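Local coordinates for organic hydroperoxide resistance protein (Elizabethkingia anophelis NUHP1, PDB 6D9N) that probably reduces organic hydroperoxides with a redox-active pair of cysteines, as in other members of the OsmC/Ohr family, at residues Ala64-Ala69 with Lys124-Cys129. Residues are numbered along the deposited sequence; the frame is centred on the assembly and turned at random.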
ATOM      1  N   ALA B  64      -3.844  -8.450   1.865  1.00  7.51           N
ATOM      2  CA  ALA B  64      -2.824  -9.398   2.292  1.00  8.55           C
ATOM      3  C   ALA B  64      -2.307  -9.104   3.701  1.00  7.37           C
ATOM      4  O   ALA B  64      -2.092 -10.038   4.491  1.00  8.06           O
ATOM      5  CB  ALA B  64      -1.680  -9.378   1.282  1.00  9.26           C
ATOM      6  N   CYS B  65      -2.081  -7.837   4.040  0.70  7.80           N
ATOM      7  CA  CYS B  65      -1.634  -7.475   5.380  0.70  7.53           C
ATOM      8  C   CYS B  65      -2.651  -7.930   6.412  0.70  7.20           C
ATOM      9  O   CYS B  65      -2.311  -8.543   7.439  0.70  8.04           O
ATOM     10  CB  CYS B  65      -1.478  -5.937   5.440  0.70  7.96           C
ATOM     11  SG  CYS B  65      -0.880  -5.337   7.065  0.70  9.21           S
ATOM     12  N   PHE B  66      -3.916  -7.643   6.157  1.00  7.29           N
ATOM     13  CA  PHE B  66      -4.930  -7.973   7.142  1.00  7.77           C
ATOM     14  C   PHE B  66      -5.087  -9.486   7.270  1.00  6.75           C
ATOM     15  O   PHE B  66      -5.205 -10.014   8.391  1.00  7.57           O
ATOM     16  CB  PHE B  66      -6.231  -7.242   6.811  1.00  8.31           C
ATOM     17  CG  PHE B  66      -7.180  -7.214   7.974  1.00  8.45           C
ATOM     18  CD1 PHE B  66      -7.151  -6.151   8.876  1.00 10.01           C
ATOM     19  CD2 PHE B  66      -8.051  -8.259   8.222  1.00 10.36           C
ATOM     20  CE1 PHE B  66      -8.001  -6.099   9.944  1.00 10.85           C
ATOM     21  CE2 PHE B  66      -8.886  -8.219   9.326  1.00 10.64           C
ATOM     22  CZ  PHE B  66      -8.858  -7.138  10.194  1.00 10.43           C
ATOM     23  N   ASP B  67      -5.106 -10.217   6.145  1.00  7.31           N
ATOM     24  CA  ASP B  67      -5.208 -11.669   6.231  1.00  8.07           C
ATOM     25  C   ASP B  67      -4.004 -12.273   6.940  1.00  7.78           C
ATOM     26  O   ASP B  67      -4.166 -13.205   7.752  1.00  8.04           O
ATOM     27  CB  ASP B  67      -5.352 -12.294   4.841  1.00  9.27           C
ATOM     28  CG  ASP B  67      -5.854 -13.731   4.943  1.00  9.88           C
ATOM     29  OD1 ASP B  67      -6.952 -13.921   5.506  1.00 10.74           O
ATOM     30  OD2 ASP B  67      -5.135 -14.663   4.519  1.00 11.82           O
ATOM     31  N   SER B  68      -2.799 -11.745   6.702  1.00  8.01           N
ATOM     32  CA  SER B  68      -1.617 -12.249   7.396  1.00  9.23           C
ATOM     33  C   SER B  68      -1.718 -12.006   8.901  1.00  8.26           C
ATOM     34  O   SER B  68      -1.471 -12.912   9.714  1.00  8.71           O
ATOM     35  CB  SER B  68      -0.378 -11.560   6.829  1.00 10.47           C
ATOM     36  OG  SER B  68       0.766 -12.027   7.510  1.00 11.19           O
ATOM     37  N   ALA B  69      -2.131 -10.802   9.297  1.00  8.12           N
ATOM     38  CA  ALA B  69      -2.279 -10.473  10.713  1.00  8.58           C
ATOM     39  C   ALA B  69      -3.355 -11.337  11.349  1.00  8.28           C
ATOM     40  O   ALA B  69      -3.180 -11.851  12.458  1.00  8.60           O
ATOM     41  CB  ALA B  69      -2.639  -8.988  10.850  1.00  8.60           C
ATOM     42  N   LYS B 124      -8.345  -7.867  17.103  1.00 10.95           N
ATOM     43  CA  LYS B 124      -6.904  -7.995  17.318  1.00 11.71           C
ATOM     44  C   LYS B 124      -6.142  -7.814  16.012  1.00 10.59           C
ATOM     45  O   LYS B 124      -5.100  -7.148  16.001  1.00 11.30           O
ATOM     46  CB  LYS B 124      -6.571  -9.351  17.978  1.00 15.09           C
ATOM     47  CG  LYS B 124      -6.951  -9.401  19.446  1.00 18.93           C
ATOM     48  CD  LYS B 124      -6.713 -10.760  20.064  1.00 22.30           C
ATOM     49  CE  LYS B 124      -7.169 -10.784  21.533  1.00 25.63           C
ATOM     50  NZ  LYS B 124      -7.335 -12.155  22.115  1.00 28.21           N
ATOM     51  N   ALA B 125      -6.613  -8.434  14.926  1.00 10.01           N
ATOM     52  CA  ALA B 125      -5.920  -8.308  13.650  1.00  9.53           C
ATOM     53  C   ALA B 125      -5.792  -6.855  13.224  1.00  9.10           C
ATOM     54  O   ALA B 125      -4.776  -6.461  12.649  1.00  9.73           O
ATOM     55  CB  ALA B 125      -6.668  -9.103  12.598  1.00 10.05           C
ATOM     56  N   HIS B 126      -6.822  -6.043  13.509  1.00  9.22           N
ATOM     57  CA  HIS B 126      -6.821  -4.640  13.127  1.00  9.74           C
ATOM     58  C   HIS B 126      -5.810  -3.815  13.908  1.00 10.98           C
ATOM     59  O   HIS B 126      -5.418  -2.740  13.441  1.00 11.89           O
ATOM     60  CB  HIS B 126      -8.263  -4.121  13.243  1.00 10.03           C
ATOM     61  CG  HIS B 126      -8.589  -2.835  12.534  1.00 10.55           C
ATOM     62  ND1 HIS B 126      -8.113  -2.480  11.285  1.00 10.52           N
ATOM     63  CD2 HIS B 126      -9.495  -1.883  12.891  1.00 11.82           C
ATOM     64  CE1 HIS B 126      -8.692  -1.342  10.932  1.00 11.52           C
ATOM     65  NE2 HIS B 126      -9.525  -0.955  11.886  1.00 12.33           N
ATOM     66  N   GLN B 127      -5.335  -4.305  15.059  1.00 11.27           N
ATOM     67  CA  GLN B 127      -4.248  -3.681  15.774  1.00 12.34           C
ATOM     68  C   GLN B 127      -2.892  -4.219  15.345  1.00 11.50           C
ATOM     69  O   GLN B 127      -1.886  -3.538  15.557  1.00 12.22           O
ATOM     70  CB  GLN B 127      -4.442  -3.855  17.288  1.00 15.17           C
ATOM     71  CG  GLN B 127      -5.713  -3.162  17.810  1.00 16.92           C
ATOM     72  CD  GLN B 127      -5.745  -1.612  17.546  1.00 18.91           C
ATOM     73  OE1 GLN B 127      -4.740  -0.867  17.767  1.00 21.40           O
ATOM     74  NE2 GLN B 127      -6.882  -1.138  17.023  1.00 18.25           N
ATOM     75  N   VAL B 128      -2.830  -5.415  14.760  1.00 11.45           N
ATOM     76  CA  VAL B 128      -1.557  -6.015  14.363  1.00 11.25           C
ATOM     77  C   VAL B 128      -1.111  -5.511  12.998  1.00 10.45           C
ATOM     78  O   VAL B 128       0.060  -5.175  12.816  1.00 11.03           O
ATOM     79  CB  VAL B 128      -1.706  -7.554  14.382  1.00 10.98           C
ATOM     80  CG1 VAL B 128      -0.507  -8.249  13.721  1.00 12.16           C
ATOM     81  CG2 VAL B 128      -1.889  -8.042  15.806  1.00 12.27           C
ATOM     82  N   CYS B 129      -2.040  -5.460  12.046  0.70 10.19           N
ATOM     83  CA  CYS B 129      -1.790  -5.098  10.648  0.70 10.17           C
ATOM     84  C   CYS B 129      -1.135  -3.719  10.507  0.70  8.87           C
ATOM     85  O   CYS B 129      -1.762  -2.699  10.861  0.70  8.58           O
ATOM     86  CB  CYS B 129      -3.149  -5.115   9.946  0.70 12.19           C
ATOM     87  SG  CYS B 129      -3.199  -4.548   8.261  0.70 11.54           S
TER
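Cys-129 and Cys-65 show how distant parts of a chain can bring a cysteine pair together: a residue within one helix meets a cysteine at the joint between two others. Anti torsions (chi1 174° and -179°) carry each SG beside its own carbonyl carbon, with the Cys-129 side chain directed at the helix of Cys-65. A disulfide between these cysteines has been observed in this protein. The 2.7 Å here between Cys-65 SG and Cys-129 SG belongs to one of two modelled positions of each cysteine and is doubtful as a measure of the bond. Such a pair is consistent with the redox centre of Ohr proteins. A thiocyanate ion, probably from the crystallisation liquor, lies about 4 Å from the Cys-65 side chain, on which Pro-54 of the second subunit also packs.

Apolar contacts flank the sulfurs. The Phe-66 ring extends across the gap, and the methyl CB of Ala-125 sits over one face in a CH-pi contact, 4.2 Å from the ring centroid. At the ring's CE1, the backbone of His-126 approaches obliquely, its CA 3.7 Å away. Ala-69 CB points at the other segment, touching Val-128 CG1 at 3.7 Å and Cys-129 CB at 4.0 Å. No hydrogen bond crosses the contact.

The axes of the short helical segments cross at 121° and come within 8.6 Å. Helix 54-77 thus packs against the C-terminal end of helix 115-128, while Cys-129 occupies the N-cap position of helix 130-135, whose Ser-132 hydrogen-bonds His-126 ND1. Beyond, Phe-66 rests on Val-86 of strand 85-94 and Leu-143 of strand 141-146.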